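Monoglyceride lipase (Saccharomyces cerevisiae, PDB 4ZWN) hydrolyses monoacylglycerols to free fatty acids and glycerol, preferring monounsaturated substrates, and also takes part in the breakdown of fatty acid ethyl esters. Local coordinates at residues A[72-77]-A[93-98]; A[87-92]-A[322-327]; A[150-155]-A[244-249]; A[215-220]-A[299-304]. The protein carries 2 engineered substitutions. All coordinates share one frame; numbering follows the deposited sequence.

The four contacts sample different layers of one alpha/beta-hydrolase fold. Interactions 1 and 2 share strand 89-94: the first lies at its C-terminal end, the second toward its N-terminal part, with centres about 20 Å apart. Interaction 3 packs the helix after the nucleophile elbow and lies across the centre of the chain from interaction 1; the side chain of Leu151 is about 11 Å from that of Ser144, the probable nucleophile. Interaction 4 holds His302, assigned to the charge relay of the Ser-His-Asp triad, and touches interaction 1 where Lys75 packs on Phe219 and Ile76 on Leu220. Interactions 3 and 4, centres about 26 Å apart, are both nested in the chain loop closed by interaction 2.

Interaction 1: residues A[72-77]-A[93-98]; sequences EYTKIQ and TFDQRG
Asp95 turns its carboxylate into the bend at Tyr73 and Thr74, within a beta-alpha-beta crossover of the alpha/beta-hydrolase fold. The contact joins the loop 72-77, which leads from strand 62-67 into the crossover helix 78-86, to the exit of the crossover's second strand, 89-94. OD1 of Asp95 does most of the touching. Asp95 OD1 accepts a weak hydrogen bond from Thr74 N, bent to 127° at the hydrogen, and meets Thr74 CG2 at 3.3 Å and Tyr73 CB at 3.4 Å, so that one oxygen is wedged among a backbone N-H and two carbons. The reach depends on Asp95 keeping CG beside its own backbone N (chi1 -68°), while its side chain crosses that of Thr74 at about a right angle. OD2 is held separately, by Val101 N and by a water that also binds Thr74 OG1. With an alanine here, Thr74 N and Val101 N would probably be left without their carboxylate acceptor, and the water on Thr74 OG1 would lose its second hold. Farther out, the Tyr73 hydroxyl binds Asp223, and Thr93 OG1 binds the carbonyl of Leu66 on the adjacent strand. A second water also joins the segments: it accepts from Gln77 NE2 at 2.7 Å and lies 3.0 Å from Thr93 OG1.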
loop_
_atom_site.group_PDB
_atom_site.type_symbol
_atom_site.label_atom_id
_atom_site.label_comp_id
_atom_site.label_asym_id
_atom_site.label_seq_id
_atom_site.Cartn_x
_atom_site.Cartn_y
_atom_site.Cartn_z
ATOM N N GLU A 72 -2.419 -8.488 2.747
ATOM C CA GLU A 72 -2.740 -8.415 1.328
ATOM C C GLU A 72 -1.699 -9.129 0.468
ATOM O O GLU A 72 -0.675 -9.593 0.972
ATOM C CB GLU A 72 -2.871 -6.955 0.886
ATOM C CG GLU A 72 -4.074 -6.226 1.471
ATOM C CD GLU A 72 -4.243 -4.837 0.889
ATOM O OE1 GLU A 72 -3.272 -4.325 0.289
ATOM O OE2 GLU A 72 -5.345 -4.260 1.020
ATOM N N TYR A 73 -1.978 -9.209 -0.829
ATOM C CA TYR A 73 -1.074 -9.823 -1.800
ATOM C C TYR A 73 -1.507 -9.408 -3.209
ATOM O O TYR A 73 -2.386 -8.560 -3.357
ATOM C CB TYR A 73 -1.045 -11.354 -1.648
ATOM C CG TYR A 73 -2.373 -12.038 -1.898
ATOM C CD1 TYR A 73 -3.426 -11.903 -1.003
ATOM C CD2 TYR A 73 -2.566 -12.830 -3.021
ATOM C CE1 TYR A 73 -4.637 -12.518 -1.225
ATOM C CE2 TYR A 73 -3.776 -13.455 -3.251
ATOM C CZ TYR A 73 -4.810 -13.292 -2.351
ATOM O OH TYR A 73 -6.020 -13.911 -2.569
ATOM N N THR A 74 -0.890 -9.998 -4.231
ATOM C CA THR A 74 -1.088 -9.566 -5.618
ATOM C C THR A 74 -2.551 -9.449 -6.056
ATOM O O THR A 74 -2.946 -8.430 -6.620
ATOM C CB THR A 74 -0.380 -10.517 -6.601
ATOM O OG1 THR A 74 -0.867 -11.851 -6.411
ATOM C CG2 THR A 74 1.126 -10.490 -6.381
ATOM N N LYS A 75 -3.347 -10.484 -5.794
ATOM C CA LYS A 75 -4.741 -10.526 -6.245
ATOM C C LYS A 75 -5.564 -9.348 -5.727
ATOM O O LYS A 75 -6.479 -8.875 -6.406
ATOM C CB LYS A 75 -5.402 -11.846 -5.822
ATOM C CG LYS A 75 -6.881 -11.955 -6.192
ATOM C CD LYS A 75 -7.482 -13.282 -5.752
ATOM C CE LYS A 75 -7.165 -14.393 -6.742
ATOM N NZ LYS A 75 -7.800 -14.137 -8.064
ATOM N N ILE A 76 -5.240 -8.876 -4.527
ATOM C CA ILE A 76 -5.969 -7.764 -3.927
ATOM C C ILE A 76 -5.820 -6.501 -4.776
ATOM O O ILE A 76 -6.742 -5.691 -4.874
ATOM C CB ILE A 76 -5.492 -7.489 -2.484
ATOM C CG1 ILE A 76 -5.589 -8.764 -1.642
ATOM C CG2 ILE A 76 -6.310 -6.375 -1.841
ATOM C CD1 ILE A 76 -6.997 -9.317 -1.522
ATOM N N GLN A 77 -4.666 -6.346 -5.414
ATOM C CA GLN A 77 -4.425 -5.164 -6.231
ATOM C C GLN A 77 -4.779 -5.377 -7.704
ATOM O O GLN A 77 -4.484 -4.522 -8.540
ATOM C CB GLN A 77 -2.968 -4.719 -6.101
ATOM C CG GLN A 77 -2.771 -3.576 -5.119
ATOM C CD GLN A 77 -3.288 -3.906 -3.733
ATOM O OE1 GLN A 77 -4.358 -3.449 -3.328
ATOM N NE2 GLN A 77 -2.524 -4.701 -2.994
ATOM N N THR A 93 3.917 -4.752 -8.657
ATOM C CA THR A 93 3.717 -5.074 -7.255
ATOM C C THR A 93 4.431 -6.373 -6.922
ATOM O O THR A 93 4.727 -7.179 -7.803
ATOM C CB THR A 93 2.219 -5.186 -6.897
ATOM O OG1 THR A 93 2.071 -5.266 -5.475
ATOM C CG2 THR A 93 1.599 -6.416 -7.540
ATOM N N PHE A 94 4.718 -6.565 -5.643
ATOM C CA PHE A 94 5.365 -7.784 -5.189
ATOM C C PHE A 94 4.861 -8.138 -3.801
ATOM O O PHE A 94 4.590 -7.251 -2.991
ATOM C CB PHE A 94 6.891 -7.623 -5.187
ATOM C CG PHE A 94 7.396 -6.602 -4.203
ATOM C CD1 PHE A 94 7.402 -5.255 -4.522
ATOM C CD2 PHE A 94 7.873 -6.994 -2.961
ATOM C CE1 PHE A 94 7.867 -4.315 -3.619
ATOM C CE2 PHE A 94 8.342 -6.062 -2.054
ATOM C CZ PHE A 94 8.340 -4.720 -2.383
ATOM N N ASP A 95 4.712 -9.430 -3.536
ATOM C CA ASP A 95 4.398 -9.879 -2.189
ATOM C C ASP A 95 5.626 -9.640 -1.320
ATOM O O ASP A 95 6.689 -10.202 -1.571
ATOM C CB ASP A 95 3.988 -11.356 -2.174
ATOM C CG ASP A 95 2.648 -11.603 -2.856
ATOM O OD1 ASP A 95 1.936 -10.624 -3.170
ATOM O OD2 ASP A 95 2.298 -12.784 -3.067
ATOM N N GLN A 96 5.484 -8.782 -0.314
ATOM C CA GLN A 96 6.612 -8.402 0.528
ATOM C C GLN A 96 7.030 -9.543 1.447
ATOM O O GLN A 96 6.275 -10.494 1.655
ATOM C CB GLN A 96 6.270 -7.167 1.364
ATOM C CG GLN A 96 5.819 -5.962 0.557
ATOM C CD GLN A 96 5.376 -4.813 1.443
ATOM O OE1 GLN A 96 6.172 -4.251 2.195
ATOM N NE2 GLN A 96 4.096 -4.465 1.364
ATOM N N ARG A 97 8.239 -9.437 1.991
ATOM C CA ARG A 97 8.741 -10.413 2.947
ATOM C C ARG A 97 7.799 -10.510 4.143
ATOM O O ARG A 97 7.508 -9.510 4.797
ATOM C CB ARG A 97 10.153 -10.040 3.405
ATOM C CG ARG A 97 10.847 -11.104 4.241
ATOM C CD ARG A 97 12.207 -10.616 4.716
ATOM N NE ARG A 97 13.039 -10.159 3.606
ATOM C CZ ARG A 97 14.006 -10.880 3.046
ATOM N NH1 ARG A 97 14.278 -12.097 3.497
ATOM N NH2 ARG A 97 14.708 -10.380 2.038
ATOM N N GLY A 98 7.316 -11.717 4.411
ATOM C CA GLY A 98 6.393 -11.946 5.505
ATOM C C GLY A 98 4.963 -12.096 5.029
ATOM O O GLY A 98 4.062 -12.386 5.819
HETATM O O HOH W 1 -0.438 -6.038 -4.049
HETATM O O HOH W 2 0.191 -13.762 -4.944
#

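Interaction 2: residues A[87-92]-A[322-327]; sequences NGYESF and QWLDKH
Tyr89 presents one ring face to Leu324 and delivers its hydroxyl to Asp325, a compact example of one aromatic side chain serving both apolar and polar packing. With CG beside the backbone N (chi1 -69°), the ring extends from strand 89-94 to the last turn of helix 310-326. Leu324 CD1 sits 4.0 Å from the centroid of the Tyr89 ring and only 2° off its normal, a CH-pi contact centred on one face. Leu324 CG likewise stands beside its own backbone N, anti to the carbonyl carbon, and the side chain so directed runs past Tyr89 in the opposite direction, with Leu324 CB 3.5 Å from Tyr89 CZ. Asp325 approaches at the edge instead, close to the ring plane, its carboxylate turned 22° from that plane. Tyr89 OH donates to Asp325 OD1 in a very short hydrogen bond of 2.5 Å, while OD2 forms a salt bridge with Lys321. The buried phenol oxygen has three hydrogen-bonding partners: Asp325, Arg61 and Thr328. At the helix end, His327 ND1 donates to Trp323 O at 2.7 Å in a nearly straight bond, and its CE1 lies over the Trp323 ring, offset toward the rim. Leu84 of helix 78-86 touches both Tyr89 and Leu324, and Phe139 of strand 138-143 closes against Leu324 and Trp323, so the C-terminal helix is packed onto the central sheet.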
loop_
_atom_site.group_PDB
_atom_site.type_symbol
_atom_site.label_atom_id
_atom_site.label_comp_id
_atom_site.label_asym_id
_atom_site.label_seq_id
_atom_site.Cartn_x
_atom_site.Cartn_y
_atom_site.Cartn_z
ATOM N N ASN A 87 -5.960 2.571 -18.619
ATOM C CA ASN A 87 -5.810 4.019 -18.726
ATOM C C ASN A 87 -4.372 4.470 -18.938
ATOM O O ASN A 87 -4.014 5.603 -18.616
ATOM C CB ASN A 87 -6.387 4.695 -17.486
ATOM C CG ASN A 87 -7.890 4.553 -17.400
ATOM O OD1 ASN A 87 -8.633 5.395 -17.908
ATOM N ND2 ASN A 87 -8.348 3.480 -16.768
ATOM N N GLY A 88 -3.552 3.577 -19.482
ATOM C CA GLY A 88 -2.216 3.934 -19.921
ATOM C C GLY A 88 -1.152 3.974 -18.843
ATOM O O GLY A 88 -0.186 4.728 -18.956
ATOM N N TYR A 89 -1.317 3.160 -17.803
ATOM C CA TYR A 89 -0.333 3.104 -16.727
ATOM C C TYR A 89 0.101 1.679 -16.399
ATOM O O TYR A 89 -0.728 0.802 -16.147
ATOM C CB TYR A 89 -0.879 3.780 -15.467
ATOM C CG TYR A 89 -1.028 5.274 -15.615
ATOM C CD1 TYR A 89 0.059 6.120 -15.431
ATOM C CD2 TYR A 89 -2.252 5.838 -15.950
ATOM C CE1 TYR A 89 -0.070 7.487 -15.574
ATOM C CE2 TYR A 89 -2.391 7.201 -16.092
ATOM C CZ TYR A 89 -1.298 8.021 -15.906
ATOM O OH TYR A 89 -1.435 9.381 -16.049
ATOM N N GLU A 90 1.412 1.464 -16.407
ATOM C CA GLU A 90 1.982 0.189 -15.998
ATOM C C GLU A 90 1.942 0.053 -14.482
ATOM O O GLU A 90 2.000 1.050 -13.760
ATOM C CB GLU A 90 3.422 0.054 -16.498
ATOM C CG GLU A 90 3.554 0.003 -18.007
ATOM C CD GLU A 90 5.000 -0.039 -18.467
ATOM O OE1 GLU A 90 5.893 0.313 -17.665
ATOM O OE2 GLU A 90 5.241 -0.428 -19.630
ATOM N N SER A 91 1.843 -1.182 -14.002
ATOM C CA SER A 91 1.893 -1.446 -12.570
ATOM C C SER A 91 2.963 -2.471 -12.234
ATOM O O SER A 91 3.243 -3.380 -13.017
ATOM C CB SER A 91 0.538 -1.937 -12.054
ATOM O OG SER A 91 -0.454 -0.933 -12.145
ATOM N N PHE A 92 3.562 -2.312 -11.060
ATOM C CA PHE A 92 4.461 -3.312 -10.518
ATOM C C PHE A 92 4.148 -3.506 -9.046
ATOM O O PHE A 92 4.109 -2.543 -8.280
ATOM C CB PHE A 92 5.926 -2.911 -10.701
ATOM C CG PHE A 92 6.904 -3.989 -10.305
ATOM C CD1 PHE A 92 7.298 -4.140 -8.986
ATOM C CD2 PHE A 92 7.423 -4.855 -11.256
ATOM C CE1 PHE A 92 8.191 -5.133 -8.621
ATOM C CE2 PHE A 92 8.316 -5.848 -10.897
ATOM C CZ PHE A 92 8.701 -5.988 -9.580
ATOM N N GLN A 322 -6.764 10.948 -12.677
ATOM C CA GLN A 322 -6.646 12.350 -13.067
ATOM C C GLN A 322 -5.400 12.979 -12.464
ATOM O O GLN A 322 -4.748 13.815 -13.091
ATOM C CB GLN A 322 -7.889 13.138 -12.644
ATOM C CG GLN A 322 -9.137 12.796 -13.440
ATOM C CD GLN A 322 -10.379 13.462 -12.884
ATOM O OE1 GLN A 322 -10.326 14.152 -11.866
ATOM N NE2 GLN A 322 -11.508 13.257 -13.554
ATOM N N TRP A 323 -5.077 12.568 -11.242
ATOM C CA TRP A 323 -3.899 13.070 -10.551
ATOM C C TRP A 323 -2.628 12.639 -11.275
ATOM O O TRP A 323 -1.692 13.426 -11.424
ATOM C CB TRP A 323 -3.881 12.580 -9.104
ATOM C CG TRP A 323 -2.798 13.188 -8.276
ATOM C CD1 TRP A 323 -2.841 14.384 -7.622
ATOM C CD2 TRP A 323 -1.510 12.628 -8.005
ATOM N NE1 TRP A 323 -1.657 14.605 -6.963
ATOM C CE2 TRP A 323 -0.822 13.540 -7.182
ATOM C CE3 TRP A 323 -0.873 11.441 -8.377
ATOM C CZ2 TRP A 323 0.471 13.307 -6.726
ATOM C CZ3 TRP A 323 0.413 11.209 -7.924
ATOM C CH2 TRP A 323 1.071 12.138 -7.106
ATOM N N LEU A 324 -2.607 11.386 -11.724
ATOM C CA LEU A 324 -1.477 10.850 -12.478
ATOM C C LEU A 324 -1.306 11.559 -13.815
ATOM O O LEU A 324 -0.191 11.910 -14.202
ATOM C CB LEU A 324 -1.651 9.349 -12.713
ATOM C CG LEU A 324 -1.506 8.427 -11.505
ATOM C CD1 LEU A 324 -1.907 7.010 -11.874
ATOM C CD2 LEU A 324 -0.080 8.466 -10.979
ATOM N N ASP A 325 -2.418 11.751 -14.522
ATOM C CA ASP A 325 -2.401 12.447 -15.802
ATOM C C ASP A 325 -1.815 13.839 -15.640
ATOM O O ASP A 325 -0.996 14.274 -16.449
ATOM C CB ASP A 325 -3.811 12.537 -16.395
ATOM C CG ASP A 325 -4.337 11.193 -16.858
ATOM O OD1 ASP A 325 -3.523 10.262 -17.045
ATOM O OD2 ASP A 325 -5.565 11.068 -17.043
ATOM N N LYS A 326 -2.230 14.525 -14.580
ATOM C CA LYS A 326 -1.753 15.874 -14.300
ATOM C C LYS A 326 -0.232 15.919 -14.141
ATOM O O LYS A 326 0.408 16.907 -14.506
ATOM C CB LYS A 326 -2.433 16.423 -13.045
ATOM C CG LYS A 326 -2.108 17.872 -12.746
ATOM C CD LYS A 326 -2.780 18.336 -11.466
ATOM C CE LYS A 326 -2.525 19.812 -11.225
ATOM N NZ LYS A 326 -1.070 20.125 -11.300
ATOM N N HIS A 327 0.345 14.839 -13.619
ATOM C CA HIS A 327 1.780 14.799 -13.353
ATOM C C HIS A 327 2.516 13.994 -14.415
ATOM O O HIS A 327 3.693 13.624 -14.254
ATOM C CB HIS A 327 2.036 14.245 -11.960
ATOM C CG HIS A 327 1.494 15.115 -10.872
ATOM N ND1 HIS A 327 0.182 15.054 -10.449
ATOM C CD2 HIS A 327 2.082 16.086 -10.130
ATOM C CE1 HIS A 327 -0.009 15.940 -9.488
ATOM N NE2 HIS A 327 1.126 16.580 -9.276
#

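Interaction 3: residues A[150-155]-A[244-249]; sequences CLNYAC and AKLYKN
The flat carboxamide of Asn152 carries Leu246 over one face, with Leu246 CD1 3.4 Å from Asn152 ND2 and CD2 nearer the oxygen end. Lys245 comes past that oxygen from the other side of the amide plane, its CE 3.2 Å from Asn152 OD1, after a bend at chi3 (56°) in an otherwise extended chain. Next to the amide, Leu151 CB meets Leu246 CD1 at 4.0 Å. Asn152 ND2 is hydrogen-bonded back to Gly148 O on its own helix, which helps to set how the amide is turned; a weak bond from the same nitrogen reaches Arg242 O on the partner helix. Replaced by alanine, this position would probably leave Gly148 O without its side-chain donor and open a gap beside Leu246. Phe283 of helix 277-286 touches both leucines. The segment axes come within 11.1 Å at 67°, a steep helix-on-helix packing that sets helix 233-248 against helix 145-156, the helix that follows the GXSXG nucleophile elbow in alpha/beta hydrolases.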
loop_
_atom_site.group_PDB
_atom_site.type_symbol
_atom_site.label_atom_id
_atom_site.label_comp_id
_atom_site.label_asym_id
_atom_site.label_seq_id
_atom_site.Cartn_x
_atom_site.Cartn_y
_atom_site.Cartn_z
ATOM N N CYS A 150 5.099 3.823 2.153
ATOM C CA CYS A 150 5.185 4.758 1.037
ATOM C C CYS A 150 5.524 6.181 1.481
ATOM O O CYS A 150 6.420 6.814 0.922
ATOM C CB CYS A 150 3.872 4.766 0.257
ATOM S SG CYS A 150 3.808 6.014 -1.039
ATOM N N LEU A 151 4.802 6.682 2.478
ATOM C CA LEU A 151 5.030 8.039 2.965
ATOM C C LEU A 151 6.388 8.161 3.648
ATOM O O LEU A 151 7.029 9.211 3.583
ATOM C CB LEU A 151 3.916 8.462 3.924
ATOM C CG LEU A 151 2.519 8.558 3.306
ATOM C CD1 LEU A 151 1.509 9.019 4.343
ATOM C CD2 LEU A 151 2.523 9.492 2.103
ATOM N N ASN A 152 6.829 7.087 4.295
ATOM C CA ASN A 152 8.138 7.085 4.934
ATOM C C ASN A 152 9.275 7.023 3.918
ATOM O O ASN A 152 10.316 7.650 4.114
ATOM C CB ASN A 152 8.257 5.924 5.923
ATOM C CG ASN A 152 7.748 6.286 7.308
ATOM O OD1 ASN A 152 8.422 6.986 8.064
ATOM N ND2 ASN A 152 6.557 5.810 7.647
ATOM N N TYR A 153 9.074 6.276 2.833
ATOM C CA TYR A 153 10.083 6.199 1.782
ATOM C C TYR A 153 10.351 7.586 1.215
ATOM O O TYR A 153 11.486 7.917 0.876
ATOM C CB TYR A 153 9.656 5.244 0.663
ATOM C CG TYR A 153 10.767 4.975 -0.334
ATOM C CD1 TYR A 153 11.671 3.937 -0.132
ATOM C CD2 TYR A 153 10.923 5.769 -1.465
ATOM C CE1 TYR A 153 12.694 3.691 -1.037
ATOM C CE2 TYR A 153 11.941 5.532 -2.374
ATOM C CZ TYR A 153 12.824 4.495 -2.155
ATOM O OH TYR A 153 13.838 4.259 -3.056
ATOM N N ALA A 154 9.302 8.399 1.132
ATOM C CA ALA A 154 9.432 9.779 0.674
ATOM C C ALA A 154 10.343 10.604 1.589
ATOM O O ALA A 154 10.857 11.645 1.185
ATOM C CB ALA A 154 8.060 10.430 0.572
ATOM N N CYS A 155 10.542 10.135 2.817
ATOM C CA CYS A 155 11.393 10.837 3.771
ATOM C C CYS A 155 12.782 10.210 3.882
ATOM O O CYS A 155 13.759 10.902 4.166
ATOM C CB CYS A 155 10.736 10.865 5.152
ATOM S SG CYS A 155 9.123 11.679 5.209
ATOM N N ALA A 244 3.501 5.885 13.774
ATOM C CA ALA A 244 3.509 6.745 14.951
ATOM C C ALA A 244 4.583 7.817 14.835
ATOM O O ALA A 244 4.407 8.940 15.311
ATOM C CB ALA A 244 3.721 5.918 16.212
ATOM N N LYS A 245 5.698 7.458 14.204
ATOM C CA LYS A 245 6.803 8.387 14.001
ATOM C C LYS A 245 6.347 9.576 13.168
ATOM O O LYS A 245 6.728 10.719 13.430
ATOM C CB LYS A 245 7.981 7.684 13.321
ATOM C CG LYS A 245 9.118 8.621 12.924
ATOM C CD LYS A 245 10.243 7.865 12.235
ATOM C CE LYS A 245 9.723 7.092 11.032
ATOM N NZ LYS A 245 10.773 6.236 10.414
ATOM N N LEU A 246 5.520 9.301 12.166
ATOM C CA LEU A 246 4.997 10.352 11.308
ATOM C C LEU A 246 3.980 11.214 12.049
ATOM O O LEU A 246 3.927 12.426 11.852
ATOM C CB LEU A 246 4.370 9.751 10.049
ATOM C CG LEU A 246 5.361 9.088 9.091
ATOM C CD1 LEU A 246 4.658 8.604 7.830
ATOM C CD2 LEU A 246 6.495 10.046 8.751
ATOM N N TYR A 247 3.178 10.586 12.905
ATOM C CA TYR A 247 2.109 11.295 13.604
ATOM C C TYR A 247 2.650 12.232 14.675
ATOM O O TYR A 247 2.147 13.340 14.857
ATOM C CB TYR A 247 1.127 10.310 14.236
ATOM C CG TYR A 247 -0.038 10.998 14.904
ATOM C CD1 TYR A 247 -1.020 11.626 14.146
ATOM C CD2 TYR A 247 -0.157 11.027 16.288
ATOM C CE1 TYR A 247 -2.088 12.261 14.746
ATOM C CE2 TYR A 247 -1.224 11.662 16.899
ATOM C CZ TYR A 247 -2.184 12.276 16.122
ATOM O OH TYR A 247 -3.247 12.912 16.717
ATOM N N LYS A 248 3.669 11.775 15.390
ATOM C CA LYS A 248 4.301 12.597 16.407
ATOM C C LYS A 248 5.118 13.707 15.754
ATOM O O LYS A 248 5.119 14.845 16.225
ATOM C CB LYS A 248 5.177 11.740 17.323
ATOM C CG LYS A 248 6.394 12.464 17.871
ATOM C CD LYS A 248 6.992 11.733 19.061
ATOM C CE LYS A 248 6.164 11.962 20.315
ATOM N NZ LYS A 248 6.140 13.401 20.696
ATOM N N ASN A 249 5.792 13.372 14.655
ATOM C CA ASN A 249 6.609 14.326 13.903
ATOM C C ASN A 249 7.587 15.076 14.801
ATOM O O ASN A 249 7.618 16.308 14.817
ATOM C CB ASN A 249 5.724 15.324 13.150
ATOM C CG ASN A 249 6.489 16.099 12.091
ATOM O OD1 ASN A 249 7.491 15.618 11.559
ATOM N ND2 ASN A 249 6.024 17.305 11.784
#

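Interaction 4: residues A[215-220]-A[299-304]; sequences AYRAFL and GARHSI
Arg217 and Arg301 reach each other by different torsions: Arg301 is extended from CG to NE, with CG beside its backbone N (chi1 -74°), whereas Arg217 is kinked at chi3 (-117°). The result is a meeting of Arg217 NH2 and Arg301 NH1 at 3.3 Å. The side chains cross at about a right angle, yet the guanidinium planes are only 19° apart. Both atoms are donors, so nothing bonds them directly, and the proximity of like charges is likely to be unfavourable by itself. The two groups share an acceptor, Thr211 O, which probably offsets part of the cost: it takes a hydrogen bond from Arg217 NE and a weak one from Arg301 NH1. Lys208 O adds another weak bond to Arg301 NH1, although the ammonium of that lysine lies near Arg217 and adds to the positive charge. The contact is small, burying 52 Å², and lies at the surface. Immediately after Arg301 comes His302, whose ND1 is hydrogen-bonded to Asp272 OD2 and whose side chain touches Ser144. The arginines meet where helix 214-222 faces the loop after strand 292-297, which carries the histidine assigned to the Ser-His-Asp catalytic triad of this serine hydrolase.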
loop_
_atom_site.group_PDB
_atom_site.type_symbol
_atom_site.label_atom_id
_atom_site.label_comp_id
_atom_site.label_asym_id
_atom_site.label_seq_id
_atom_site.Cartn_x
_atom_site.Cartn_y
_atom_site.Cartn_z
ATOM N N ALA A 215 -20.109 -8.305 -0.974
ATOM C CA ALA A 215 -19.604 -9.189 -2.015
ATOM C C ALA A 215 -18.113 -9.447 -1.813
ATOM O O ALA A 215 -17.670 -10.595 -1.817
ATOM C CB ALA A 215 -19.866 -8.596 -3.389
ATOM N N TYR A 216 -17.344 -8.375 -1.630
ATOM C CA TYR A 216 -15.912 -8.500 -1.375
ATOM C C TYR A 216 -15.644 -9.031 0.029
ATOM O O TYR A 216 -14.618 -9.664 0.276
ATOM C CB TYR A 216 -15.203 -7.160 -1.562
ATOM C CG TYR A 216 -15.041 -6.737 -3.003
ATOM C CD1 TYR A 216 -14.008 -7.240 -3.784
ATOM C CD2 TYR A 216 -15.912 -5.823 -3.579
ATOM C CE1 TYR A 216 -13.855 -6.852 -5.101
ATOM C CE2 TYR A 216 -15.767 -5.431 -4.892
ATOM C CZ TYR A 216 -14.738 -5.948 -5.649
ATOM O OH TYR A 216 -14.592 -5.558 -6.960
ATOM N N ARG A 217 -16.563 -8.755 0.949
ATOM C CA ARG A 217 -16.473 -9.297 2.300
ATOM C C ARG A 217 -16.483 -10.824 2.274
ATOM O O ARG A 217 -15.656 -11.473 2.917
ATOM C CB ARG A 217 -17.625 -8.785 3.162
ATOM C CG ARG A 217 -17.242 -7.706 4.152
ATOM C CD ARG A 217 -18.422 -7.355 5.043
ATOM N NE ARG A 217 -18.851 -5.972 4.866
ATOM C CZ ARG A 217 -19.950 -5.457 5.404
ATOM N NH1 ARG A 217 -20.741 -6.213 6.153
ATOM N NH2 ARG A 217 -20.260 -4.186 5.191
ATOM N N ALA A 218 -17.427 -11.386 1.523
ATOM C CA ALA A 218 -17.573 -12.834 1.423
ATOM C C ALA A 218 -16.334 -13.471 0.809
ATOM O O ALA A 218 -15.872 -14.517 1.264
ATOM C CB ALA A 218 -18.807 -13.183 0.610
ATOM N N PHE A 219 -15.799 -12.833 -0.228
ATOM C CA PHE A 219 -14.582 -13.306 -0.876
ATOM C C PHE A 219 -13.395 -13.313 0.081
ATOM O O PHE A 219 -12.672 -14.305 0.180
ATOM C CB PHE A 219 -14.255 -12.441 -2.095
ATOM C CG PHE A 219 -12.801 -12.462 -2.477
ATOM C CD1 PHE A 219 -12.262 -13.546 -3.149
ATOM C CD2 PHE A 219 -11.971 -11.394 -2.164
ATOM C CE1 PHE A 219 -10.926 -13.568 -3.502
ATOM C CE2 PHE A 219 -10.634 -11.410 -2.514
ATOM C CZ PHE A 219 -10.110 -12.497 -3.183
ATOM N N LEU A 220 -13.201 -12.196 0.776
ATOM C CA LEU A 220 -12.053 -12.022 1.656
ATOM C C LEU A 220 -12.071 -13.022 2.809
ATOM O O LEU A 220 -11.040 -13.594 3.163
ATOM C CB LEU A 220 -12.015 -10.593 2.201
ATOM C CG LEU A 220 -10.692 -10.142 2.818
ATOM C CD1 LEU A 220 -9.582 -10.175 1.778
ATOM C CD2 LEU A 220 -10.832 -8.753 3.413
ATOM N N GLY A 299 -18.819 7.818 2.936
ATOM C CA GLY A 299 -19.380 6.512 2.740
ATOM C C GLY A 299 -18.363 5.446 2.492
ATOM O O GLY A 299 -18.682 4.305 2.345
ATOM N N ALA A 300 -17.108 5.816 2.432
ATOM C CA ALA A 300 -16.095 4.833 2.163
ATOM C C ALA A 300 -15.396 4.400 3.418
ATOM O O ALA A 300 -15.465 5.032 4.404
ATOM C CB ALA A 300 -15.131 5.323 1.124
ATOM N N ARG A 301 -14.768 3.261 3.356
ATOM C CA ARG A 301 -14.200 2.627 4.500
ATOM C C ARG A 301 -12.747 2.392 4.223
ATOM O O ARG A 301 -12.149 3.122 3.496
ATOM C CB ARG A 301 -14.923 1.329 4.778
ATOM C CG ARG A 301 -16.288 1.558 5.359
ATOM C CD ARG A 301 -16.943 0.326 5.899
ATOM N NE ARG A 301 -18.293 0.621 6.342
ATOM C CZ ARG A 301 -19.212 -0.268 6.696
ATOM N NH1 ARG A 301 -18.984 -1.550 6.673
ATOM N NH2 ARG A 301 -20.390 0.143 7.057
ATOM N N HIS A 302 -12.170 1.381 4.820
ATOM C CA HIS A 302 -10.743 1.128 4.636
ATOM C C HIS A 302 -10.083 0.804 3.293
ATOM O O HIS A 302 -9.214 1.544 2.836
ATOM C CB HIS A 302 -10.359 0.008 5.600
ATOM C CG HIS A 302 -8.882 -0.124 5.813
ATOM N ND1 HIS A 302 -8.082 0.947 6.140
ATOM C CD2 HIS A 302 -8.067 -1.200 5.748
ATOM C CE1 HIS A 302 -6.830 0.537 6.267
ATOM N NE2 HIS A 302 -6.795 -0.765 6.033
ATOM N N SER A 303 -10.487 -0.298 2.669
ATOM C CA SER A 303 -9.851 -0.756 1.431
ATOM C C SER A 303 -10.558 -0.137 0.227
ATOM O O SER A 303 -11.287 -0.822 -0.491
ATOM C CB SER A 303 -9.873 -2.282 1.311
ATOM O OG SER A 303 -9.116 -2.887 2.343
ATOM N N ILE A 304 -10.325 1.152 -0.000
ATOM C CA ILE A 304 -11.049 1.898 -1.027
ATOM C C ILE A 304 -10.576 1.596 -2.449
ATOM O O ILE A 304 -11.316 1.798 -3.411
ATOM C CB ILE A 304 -10.937 3.416 -0.784
ATOM C CG1 ILE A 304 -9.468 3.847 -0.739
ATOM C CG2 ILE A 304 -11.647 3.800 0.504
ATOM C CD1 ILE A 304 -9.270 5.338 -0.538
#